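PDB 1VL0: DTDP-4-dehydrorhamnose reductase, rfbD ortholog from Clostridium acetobutylicum, which probably catalyses the NAD(P)H-dependent reduction of dTDP-6-deoxy-L-lyxo-4-hexulose to dTDP-L-rhamnose, a step of dTDP-L-rhamnose biosynthesis. Local coordinates for residues S196-A201 with I275-K280; V158-L163 with H217-G222; A54-F59 with A98-S103. All blocks are in the same frame, centred on the assembly; numbering follows the deposited sequence.

Contact 1: residues S196-A201 with I275-K280; sequences STVDLA and ITREWK
Asp199 and Arg277 form a bidentate salt bridge at the close-packed heart of this contact. The guanidinium meets the carboxylate side-on: NH2 of Arg277 donates to OD1 of Asp199 at 3.0 Å, nearly straight at 171°, and NE of Arg277 reaches the syn lone pair of Asp199 OD2, also at 3.0 Å. The two planes are turned 42° apart, so OD1 is met well out of the carboxylate plane. A bend at chi3 (-64°) turns NE toward Asp199 OD2, the oxygen that the backbone N of Arg277 also reaches, at 3.1 Å from above the carboxylate plane. Buried Thr276, compact enough to sit close, faces Asp199 CB with its CG2 at 4.2 Å. The aspartate sits in the first turn of helix 197-210, which Ser196 N-caps by accepting from Val198 N through OG, while the arginine lies in the loop just before helix 279-290. Ser282 and Glu285 of that second helix add a hydrogen bond to Asp199 OD1 and a salt bridge to Arg277 NH2. A water links Asp199 OD2 (2.7 Å) to Ile275 O, donating to both. The margins are looser: Ile275 is exposed, and partly exposed Val198 merely rests CG1 obliquely against Arg277 NH2 at 3.6 Å.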
loop_
_atom_site.group_PDB
_atom_site.type_symbol
_atom_site.label_atom_id
_atom_site.label_comp_id
_atom_site.label_asym_id
_atom_site.label_seq_id
_atom_site.Cartn_x
_atom_site.Cartn_y
_atom_site.Cartn_z
ATOM N N SER A 196 -12.835 23.619 -13.825
ATOM C CA SER A 196 -14.310 23.630 -13.903
ATOM C C SER A 196 -14.785 22.248 -13.575
ATOM O O SER A 196 -14.166 21.303 -13.988
ATOM C CB SER A 196 -14.802 23.996 -15.338
ATOM O OG SER A 196 -16.240 23.932 -15.404
ATOM N N THR A 197 -15.938 22.112 -12.917
ATOM C CA THR A 197 -16.534 20.792 -12.692
ATOM C C THR A 197 -16.946 20.103 -13.976
ATOM O O THR A 197 -17.151 18.887 -14.020
ATOM C CB THR A 197 -17.781 20.876 -11.786
ATOM O OG1 THR A 197 -18.681 21.909 -12.260
ATOM C CG2 THR A 197 -17.394 21.280 -10.388
ATOM N N VAL A 198 -17.133 20.866 -15.033
ATOM C CA VAL A 198 -17.560 20.274 -16.297
ATOM C C VAL A 198 -16.471 19.345 -16.777
ATOM O O VAL A 198 -16.751 18.257 -17.234
ATOM C CB VAL A 198 -17.806 21.365 -17.379
ATOM C CG1 VAL A 198 -17.995 20.741 -18.790
ATOM C CG2 VAL A 198 -19.009 22.223 -16.968
ATOM N N ASP A 199 -15.222 19.824 -16.734
ATOM C CA ASP A 199 -14.074 19.018 -17.187
ATOM C C ASP A 199 -13.774 17.847 -16.234
ATOM O O ASP A 199 -13.376 16.788 -16.680
ATOM C CB ASP A 199 -12.831 19.911 -17.265
ATOM C CG ASP A 199 -12.979 20.973 -18.316
ATOM O OD1 ASP A 199 -13.606 22.003 -17.972
ATOM O OD2 ASP A 199 -12.570 20.810 -19.512
ATOM N N LEU A 200 -13.910 18.093 -14.923
ATOM C CA LEU A 200 -13.669 17.087 -13.923
ATOM C C LEU A 200 -14.669 15.957 -14.077
ATOM O O LEU A 200 -14.313 14.797 -14.065
ATOM C CB LEU A 200 -13.733 17.691 -12.507
ATOM C CG LEU A 200 -13.539 16.670 -11.348
ATOM C CD1 LEU A 200 -12.241 15.849 -11.445
ATOM C CD2 LEU A 200 -13.627 17.457 -10.041
ATOM N N ALA A 201 -15.923 16.316 -14.258
ATOM C CA ALA A 201 -16.981 15.321 -14.398
ATOM C C ALA A 201 -16.859 14.462 -15.660
ATOM O O ALA A 201 -17.161 13.284 -15.650
ATOM C CB ALA A 201 -18.315 16.026 -14.371
ATOM N N ILE A 275 -8.406 15.034 -21.788
ATOM C CA ILE A 275 -9.514 15.740 -22.393
ATOM C C ILE A 275 -9.891 17.046 -21.739
ATOM O O ILE A 275 -10.835 17.658 -22.160
ATOM C CB ILE A 275 -10.740 14.815 -22.458
ATOM C CG1 ILE A 275 -11.195 14.356 -21.059
ATOM C CG2 ILE A 275 -10.427 13.606 -23.345
ATOM C CD1 ILE A 275 -12.628 13.910 -21.026
ATOM N N THR A 276 -9.191 17.482 -20.691
ATOM C CA THR A 276 -9.512 18.772 -20.082
ATOM C C THR A 276 -9.159 19.901 -21.036
ATOM O O THR A 276 -8.357 19.744 -21.933
ATOM C CB THR A 276 -8.802 19.028 -18.744
ATOM O OG1 THR A 276 -7.370 18.954 -18.902
ATOM C CG2 THR A 276 -9.153 17.979 -17.739
ATOM N N ARG A 277 -9.774 21.051 -20.818
ATOM C CA ARG A 277 -9.532 22.187 -21.664
ATOM C C ARG A 277 -8.631 23.165 -20.957
ATOM O O ARG A 277 -8.417 23.096 -19.748
ATOM C CB ARG A 277 -10.854 22.883 -22.022
ATOM C CG ARG A 277 -11.774 22.039 -22.851
ATOM C CD ARG A 277 -13.147 22.560 -22.917
ATOM N NE ARG A 277 -13.769 22.555 -21.604
ATOM C CZ ARG A 277 -14.980 22.982 -21.346
ATOM N NH1 ARG A 277 -15.735 23.481 -22.308
ATOM N NH2 ARG A 277 -15.445 22.893 -20.118
ATOM N N GLU A 278 -8.104 24.080 -21.740
ATOM C CA GLU A 278 -7.324 25.211 -21.219
ATOM C C GLU A 278 -8.208 25.979 -20.237
ATOM O O GLU A 278 -9.399 26.184 -20.486
ATOM C CB GLU A 278 -6.925 26.138 -22.379
ATOM C CG GLU A 278 -5.870 25.595 -23.321
ATOM C CD GLU A 278 -4.503 25.502 -22.679
ATOM O OE1 GLU A 278 -4.207 26.282 -21.712
ATOM O OE2 GLU A 278 -3.731 24.630 -23.154
ATOM N N TRP A 279 -7.600 26.444 -19.146
ATOM C CA TRP A 279 -8.361 26.962 -18.053
ATOM C C TRP A 279 -9.205 28.162 -18.457
ATOM O O TRP A 279 -10.335 28.290 -18.056
ATOM C CB TRP A 279 -7.440 27.249 -16.872
ATOM C CG TRP A 279 -6.512 28.414 -16.943
ATOM C CD1 TRP A 279 -5.202 28.402 -17.339
ATOM C CD2 TRP A 279 -6.790 29.756 -16.523
ATOM N NE1 TRP A 279 -4.653 29.653 -17.201
ATOM C CE2 TRP A 279 -5.601 30.512 -16.714
ATOM C CE3 TRP A 279 -7.927 30.411 -16.031
ATOM C CZ2 TRP A 279 -5.523 31.882 -16.424
ATOM C CZ3 TRP A 279 -7.860 31.725 -15.733
ATOM C CH2 TRP A 279 -6.637 32.472 -15.919
ATOM N N LYS A 280 -8.696 29.002 -19.332
ATOM C CA LYS A 280 -9.459 30.206 -19.740
ATOM C C LYS A 280 -10.705 29.884 -20.543
ATOM O O LYS A 280 -11.713 30.576 -20.457
ATOM C CB LYS A 280 -8.557 31.139 -20.530
ATOM C CG LYS A 280 -7.570 31.889 -19.625
ATOM C CD LYS A 280 -6.732 32.811 -20.429
ATOM C CE LYS A 280 -5.748 33.574 -19.543
ATOM N NZ LYS A 280 -4.916 34.448 -20.411
HETATM O O HOH W 1 -13.487 18.773 -21.004
#

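Contact 2: residues V158-L163 with H217-G222. With NAI (1,4-dihydronicotinamide adenine dinucleotide), chain D.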
loop_
_atom_site.group_PDB
_atom_site.type_symbol
_atom_site.label_atom_id
_atom_site.label_comp_id
_atom_site.label_asym_id
_atom_site.label_seq_id
_atom_site.Cartn_x
_atom_site.Cartn_y
_atom_site.Cartn_z
ATOM N N VAL A 158 -9.227 10.480 -8.103
ATOM C CA VAL A 158 -9.114 11.616 -9.019
ATOM C C VAL A 158 -8.844 12.899 -8.217
ATOM O O VAL A 158 -9.730 13.370 -7.473
ATOM C CB VAL A 158 -10.363 11.778 -9.886
ATOM C CG1 VAL A 158 -10.169 12.927 -10.914
ATOM C CG2 VAL A 158 -10.710 10.430 -10.635
ATOM N N ARG A 159 -7.595 13.367 -8.261
ATOM C CA ARG A 159 -7.174 14.560 -7.540
ATOM C C ARG A 159 -7.491 15.785 -8.349
ATOM O O ARG A 159 -7.128 15.883 -9.513
ATOM C CB ARG A 159 -5.667 14.542 -7.223
ATOM C CG ARG A 159 -5.209 13.337 -6.460
ATOM C CD ARG A 159 -3.807 13.524 -5.921
ATOM N NE ARG A 159 -3.341 12.355 -5.166
ATOM C CZ ARG A 159 -2.195 11.719 -5.317
ATOM N NH1 ARG A 159 -1.303 12.091 -6.221
ATOM N NH2 ARG A 159 -1.952 10.676 -4.530
ATOM N N THR A 160 -8.134 16.755 -7.724
ATOM C CA THR A 160 -8.414 17.993 -8.406
ATOM C C THR A 160 -8.018 19.217 -7.554
ATOM O O THR A 160 -7.449 19.061 -6.473
ATOM C CB THR A 160 -9.855 18.045 -8.885
ATOM O OG1 THR A 160 -10.004 19.175 -9.775
ATOM C CG2 THR A 160 -10.833 18.290 -7.765
ATOM N N ALA A 161 -8.273 20.423 -8.072
ATOM C CA ALA A 161 -7.830 21.648 -7.397
ATOM C C ALA A 161 -8.575 22.851 -7.942
ATOM O O ALA A 161 -9.056 22.821 -9.085
ATOM C CB ALA A 161 -6.318 21.860 -7.620
ATOM N N TRP A 162 -8.657 23.897 -7.113
ATOM C CA TRP A 162 -9.133 25.226 -7.540
ATOM C C TRP A 162 -10.446 25.053 -8.277
ATOM O O TRP A 162 -10.636 25.547 -9.390
ATOM C CB TRP A 162 -8.106 25.884 -8.436
ATOM C CG TRP A 162 -6.847 26.270 -7.768
ATOM C CD1 TRP A 162 -6.245 25.679 -6.673
ATOM C CD2 TRP A 162 -5.967 27.321 -8.174
ATOM N NE1 TRP A 162 -5.056 26.312 -6.384
ATOM C CE2 TRP A 162 -4.877 27.341 -7.266
ATOM C CE3 TRP A 162 -6.021 28.293 -9.169
ATOM C CZ2 TRP A 162 -3.858 28.278 -7.347
ATOM C CZ3 TRP A 162 -5.023 29.184 -9.257
ATOM C CH2 TRP A 162 -3.944 29.188 -8.348
ATOM N N LEU A 163 -11.370 24.360 -7.643
ATOM C CA LEU A 163 -12.548 23.871 -8.345
ATOM C C LEU A 163 -13.759 24.817 -8.271
ATOM O O LEU A 163 -14.145 25.288 -7.193
ATOM C CB LEU A 163 -12.956 22.515 -7.761
ATOM C CG LEU A 163 -14.040 21.767 -8.493
ATOM C CD1 LEU A 163 -13.563 21.315 -9.844
ATOM C CD2 LEU A 163 -14.526 20.588 -7.642
ATOM N N HIS A 217 -4.575 12.701 -11.733
ATOM C CA HIS A 217 -4.736 14.146 -11.601
ATOM C C HIS A 217 -5.675 14.669 -12.677
ATOM O O HIS A 217 -5.656 14.230 -13.830
ATOM C CB HIS A 217 -3.367 14.823 -11.750
ATOM C CG HIS A 217 -2.447 14.551 -10.610
ATOM N ND1 HIS A 217 -1.115 14.930 -10.613
ATOM C CD2 HIS A 217 -2.654 13.888 -9.447
ATOM C CE1 HIS A 217 -0.572 14.567 -9.463
ATOM N NE2 HIS A 217 -1.472 13.919 -8.750
ATOM N N CYS A 218 -6.559 15.584 -12.280
ATOM C CA CYS A 218 -7.521 16.183 -13.189
ATOM C C CYS A 218 -7.789 17.633 -12.830
ATOM O O CYS A 218 -8.736 17.937 -12.079
ATOM C CB CYS A 218 -8.838 15.407 -13.186
ATOM S SG CYS A 218 -9.890 16.089 -14.473
ATOM N N THR A 219 -6.901 18.510 -13.316
ATOM C CA THR A 219 -7.166 19.915 -13.410
ATOM C C THR A 219 -7.175 20.347 -14.911
ATOM O O THR A 219 -6.714 19.625 -15.811
ATOM C CB THR A 219 -6.125 20.736 -12.622
ATOM O OG1 THR A 219 -4.803 20.489 -13.127
ATOM C CG2 THR A 219 -6.088 20.309 -11.183
ATOM N N CYS A 220 -7.681 21.559 -15.145
ATOM C CA CYS A 220 -7.674 22.114 -16.475
ATOM C C CYS A 220 -6.229 22.336 -16.958
ATOM O O CYS A 220 -5.276 22.319 -16.168
ATOM C CB CYS A 220 -8.558 23.394 -16.546
ATOM S SG CYS A 220 -10.391 23.083 -16.640
ATOM N N LYS A 221 -6.048 22.494 -18.267
ATOM C CA LYS A 221 -4.698 22.725 -18.808
ATOM C C LYS A 221 -4.207 24.110 -18.485
ATOM O O LYS A 221 -5.006 25.042 -18.334
ATOM C CB LYS A 221 -4.670 22.515 -20.309
ATOM C CG LYS A 221 -5.053 21.144 -20.777
ATOM C CD LYS A 221 -4.940 21.126 -22.306
ATOM C CE LYS A 221 -5.683 20.028 -23.011
ATOM N NZ LYS A 221 -5.363 18.806 -22.465
ATOM N N GLY A 222 -2.886 24.263 -18.364
ATOM C CA GLY A 222 -2.302 25.555 -18.106
ATOM C C GLY A 222 -1.917 25.767 -16.656
ATOM O O GLY A 222 -1.954 24.845 -15.841
HETATM P PA NAI D . -18.845 20.836 -2.113
HETATM O O1A NAI D . -18.348 21.434 -0.827
HETATM O O2A NAI D . -19.417 21.845 -3.080
HETATM O O5B NAI D . -19.846 19.648 -1.710
HETATM C C5B NAI D . -19.380 18.685 -0.786
HETATM C C4B NAI D . -20.541 17.905 -0.182
HETATM O O4B NAI D . -20.101 17.224 0.991
HETATM C C3B NAI D . -21.723 18.745 0.298
HETATM O O3B NAI D . -22.866 18.493 -0.497
HETATM C C2B NAI D . -21.897 18.274 1.749
HETATM O O2B NAI D . -23.219 18.362 2.264
HETATM C C1B NAI D . -21.312 16.863 1.627
HETATM N N9A NAI D . -21.132 16.068 2.856
HETATM C C8A NAI D . -20.550 16.515 4.009
HETATM N N7A NAI D . -20.592 15.520 4.918
HETATM C C5A NAI D . -21.209 14.438 4.391
HETATM C C6A NAI D . -21.503 13.179 4.919
HETATM N N6A NAI D . -21.186 12.868 6.166
HETATM N N1A NAI D . -22.148 12.253 4.131
HETATM C C2A NAI D . -22.491 12.577 2.814
HETATM N N3A NAI D . -22.231 13.823 2.301
HETATM C C4A NAI D . -21.574 14.758 3.073
HETATM O O3 NAI D . -17.647 19.987 -2.758
HETATM P PN NAI D . -16.944 20.216 -4.198
HETATM O O1N NAI D . -17.689 19.516 -5.262
HETATM O O2N NAI D . -16.471 21.617 -4.262
HETATM O O5D NAI D . -15.696 19.207 -3.996
HETATM C C5D NAI D . -15.765 17.912 -4.578
HETATM C C4D NAI D . -14.495 17.161 -4.277
HETATM O O4D NAI D . -13.336 17.858 -4.781
HETATM C C3D NAI D . -14.283 16.946 -2.779
HETATM O O3D NAI D . -13.998 15.582 -2.650
HETATM C C2D NAI D . -13.090 17.825 -2.404
HETATM O O2D NAI D . -12.236 17.368 -1.360
HETATM C C1D NAI D . -12.351 17.871 -3.746
HETATM N N1N NAI D . -11.540 19.072 -3.932
HETATM C C2N NAI D . -12.172 20.275 -4.154
HETATM C C3N NAI D . -11.380 21.404 -4.354
HETATM C C7N NAI D . -11.984 22.773 -4.252
HETATM O O7N NAI D . -11.235 23.846 -4.757
HETATM N N7N NAI D . -13.191 22.946 -3.698
HETATM C C4N NAI D . -9.983 21.294 -4.333
HETATM C C5N NAI D . -9.357 20.069 -4.105
HETATM C C6N NAI D . -10.180 18.965 -3.904
#
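Arg159 and His217 lie side by side on one face of the sheet, and NH1 of Arg159 donates to NE2 of His217 at 3.1 Å. Each group meets the other at its edge, close to both planes, though the planes themselves are 46° apart. The arginine chain, extended from CG to NE, runs past His217 CD2; Glu145 takes NH2 in a salt bridge, which probably helps to balance the charge of this buried arginine. In the main chain, Cys218 N donates to Arg159 O at 2.8 Å, Arg159 also bonds to the backbone of Phe216, and His217 N is taken by Glu127 OE2. This parallel bridge of Arg159 with His217 joins strand 155-164 to strand 214-217 in the Rossmann-type sheet of an extended short-chain dehydrogenase/reductase, near the carboxyl end where the dinucleotide binds. With OG1 of Thr160 anti to the backbone N (chi1 -169°), the hydroxyl gives its proton to Cys218 O at 2.9 Å, prolonging the pairing with a side chain. The small Cys218 also packs its CB on Val158 CG1 at 3.6 Å. Thr219 O accepts from Asn265 ND2 and is also hydrogen-bonded to Thr276 OG1. On the cofactor side, Leu163 N donates to the nicotinamide oxygen O7N at 2.9 Å, almost straight at 174°.

Contact 3: residues A54-F59 with A98-S103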
loop_
_atom_site.group_PDB
_atom_site.type_symbol
_atom_site.label_atom_id
_atom_site.label_comp_id
_atom_site.label_asym_id
_atom_site.label_seq_id
_atom_site.Cartn_x
_atom_site.Cartn_y
_atom_site.Cartn_z
ATOM N N ALA A 54 -24.856 2.312 8.738
ATOM C CA ALA A 54 -25.772 2.922 7.781
ATOM C C ALA A 54 -25.258 2.701 6.359
ATOM O O ALA A 54 -26.011 2.313 5.438
ATOM C CB ALA A 54 -25.908 4.433 8.078
ATOM N N VAL A 55 -23.959 2.971 6.161
ATOM C CA VAL A 55 -23.356 2.763 4.846
ATOM C C VAL A 55 -23.456 1.298 4.359
ATOM O O VAL A 55 -23.863 1.044 3.206
ATOM C CB VAL A 55 -21.939 3.221 4.818
ATOM C CG1 VAL A 55 -21.296 2.802 3.521
ATOM C CG2 VAL A 55 -21.879 4.720 4.954
ATOM N N ASN A 56 -23.138 0.343 5.235
ATOM C CA ASN A 56 -23.248 -1.076 4.890
ATOM C C ASN A 56 -24.655 -1.468 4.481
ATOM O O ASN A 56 -24.848 -2.140 3.491
ATOM C CB ASN A 56 -22.772 -2.000 6.031
ATOM C CG ASN A 56 -21.292 -1.827 6.365
ATOM O OD1 ASN A 56 -20.532 -1.207 5.629
ATOM N ND2 ASN A 56 -20.890 -2.363 7.509
ATOM N N LYS A 57 -25.630 -1.045 5.266
ATOM C CA LYS A 57 -27.020 -1.370 4.993
ATOM C C LYS A 57 -27.476 -0.816 3.652
ATOM O O LYS A 57 -28.153 -1.480 2.894
ATOM C CB LYS A 57 -27.909 -0.802 6.101
ATOM C CG LYS A 57 -29.354 -1.296 6.030
ATOM C CD LYS A 57 -30.339 -0.254 6.524
ATOM C CE LYS A 57 -30.422 -0.222 8.025
ATOM N NZ LYS A 57 -31.505 -1.130 8.498
ATOM N N PHE A 58 -27.119 0.421 3.383
ATOM C CA PHE A 58 -27.500 1.100 2.143
ATOM C C PHE A 58 -26.963 0.326 0.933
ATOM O O PHE A 58 -27.696 -0.004 -0.002
ATOM C CB PHE A 58 -26.943 2.531 2.153
ATOM C CG PHE A 58 -27.499 3.407 1.078
ATOM C CD1 PHE A 58 -26.977 3.348 -0.217
ATOM C CD2 PHE A 58 -28.550 4.299 1.353
ATOM C CE1 PHE A 58 -27.472 4.159 -1.220
ATOM C CE2 PHE A 58 -29.045 5.119 0.358
ATOM C CZ PHE A 58 -28.510 5.050 -0.930
ATOM N N PHE A 59 -25.670 0.025 0.961
ATOM C CA PHE A 59 -25.078 -0.746 -0.147
ATOM C C PHE A 59 -25.679 -2.140 -0.307
ATOM O O PHE A 59 -25.904 -2.598 -1.415
ATOM C CB PHE A 59 -23.590 -0.859 0.050
ATOM C CG PHE A 59 -22.826 0.326 -0.484
ATOM C CD1 PHE A 59 -22.887 1.552 0.148
ATOM C CD2 PHE A 59 -22.062 0.213 -1.628
ATOM C CE1 PHE A 59 -22.128 2.651 -0.345
ATOM C CE2 PHE A 59 -21.384 1.304 -2.147
ATOM C CZ PHE A 59 -21.409 2.510 -1.491
ATOM N N ALA A 98 -15.653 2.493 0.383
ATOM C CA ALA A 98 -14.794 1.567 -0.344
ATOM C C ALA A 98 -15.050 0.106 0.034
ATOM O O ALA A 98 -15.206 -0.769 -0.859
ATOM C CB ALA A 98 -13.324 1.941 -0.160
ATOM N N ALA A 99 -15.157 -0.159 1.338
ATOM C CA ALA A 99 -15.406 -1.500 1.836
ATOM C C ALA A 99 -16.822 -1.975 1.538
ATOM O O ALA A 99 -17.009 -3.133 1.177
ATOM C CB ALA A 99 -15.201 -1.555 3.313
ATOM N N ALA A 100 -17.786 -1.078 1.698
ATOM C CA ALA A 100 -19.200 -1.408 1.447
ATOM C C ALA A 100 -19.355 -1.697 -0.037
ATOM O O ALA A 100 -20.034 -2.601 -0.415
ATOM C CB ALA A 100 -20.084 -0.272 1.881
ATOM N N ALA A 101 -18.729 -0.881 -0.877
ATOM C CA ALA A 101 -18.668 -1.141 -2.313
ATOM C C ALA A 101 -18.090 -2.513 -2.598
ATOM O O ALA A 101 -18.704 -3.313 -3.302
ATOM C CB ALA A 101 -17.873 -0.049 -3.041
ATOM N N TYR A 102 -16.901 -2.785 -2.089
ATOM C CA TYR A 102 -16.282 -4.098 -2.235
ATOM C C TYR A 102 -17.199 -5.278 -1.916
ATOM O O TYR A 102 -17.226 -6.255 -2.628
ATOM C CB TYR A 102 -15.003 -4.201 -1.402
ATOM C CG TYR A 102 -14.275 -5.506 -1.620
ATOM C CD1 TYR A 102 -13.499 -5.704 -2.741
ATOM C CD2 TYR A 102 -14.412 -6.574 -0.713
ATOM C CE1 TYR A 102 -12.848 -6.915 -2.960
ATOM C CE2 TYR A 102 -13.793 -7.797 -0.934
ATOM C CZ TYR A 102 -13.003 -7.966 -2.064
ATOM O OH TYR A 102 -12.346 -9.146 -2.334
ATOM N N SER A 103 -17.955 -5.163 -0.840
ATOM C CA SER A 103 -18.860 -6.211 -0.417
ATOM C C SER A 103 -19.904 -6.522 -1.450
ATOM O O SER A 103 -20.345 -7.647 -1.488
ATOM C CB SER A 103 -19.527 -5.845 0.915
ATOM O OG SER A 103 -18.501 -5.807 1.923
#
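Ala100 and Phe59 carry most of this contact between two helices, with Ala101 next. Ala100 points its methyl toward helix 52-62, where it touches Val55, Asn56 and Phe59. The CB of Ala100 stands 3.9 Å from the centroid of the Phe59 ring and 22° off the ring normal, a CH-pi contact over one face, displaced toward the rim on the side of CG. One helical turn earlier, CG1 of Val55 touches the same methyl at 3.7 Å; this branch lies anti to the backbone N (chi1 172°), which directs it across to the other helix. Asn56 contributes at the border, its OD1 3.9 Å from Ala100 CB, and a polar residue suits this partly exposed position. Phe59 extends beyond Ala100: its CD2 comes within 3.6 Å of Ala101 N, and its CE2 lies 3.9 Å from Ala101 CB, so the ring also touches the backbone and methyl of Ala101. Such small side chains allow the axes of segments 54-59 and 98-103 to approach to 9.1 Å. They run in roughly the same direction, crossing at -29°. The two segments meet by apolar packing and the CH-pi contact. On the outer side, Asn56 packs on Glu210 and Ala99 on Tyr213 of a second subunit, which places this helix pair beside a subunit interface. Helices 52-62 and 83-104 both belong to the nucleotide-binding Rossmann part of the fold, and parallel neighbours of this sort result from its right-handed beta-alpha-beta crossovers. Leu97 of helix 83-104 also touches Val55 and Phe59, and Val104 of the same helix touches Phe59, which toward the sheet rests on Leu16 of strand 13-18.

Overall arrangement
Contacts 1 and 2 are neighbours, their centres 8 Å apart, and they interlock: Lys221 of contact 2 pairs through its backbone with Arg277 and Trp279 of contact 1. Contact 2 is the wholly buried one of this pair, joining strand 155-164 to the end of strand 214-217 and the loop after it, and relies on backbone and side-chain hydrogen bonds. Contact 1, partly buried, ties the first turn of one helix to the loop leading into another by a salt bridge, a backbone hydrogen bond and a bridging water. Contact 3 lies apart, its centre 31 Å from that of contact 1 and 28 Å from that of contact 2. Also largely buried, it joins two other helices by apolar packing, near a subunit boundary.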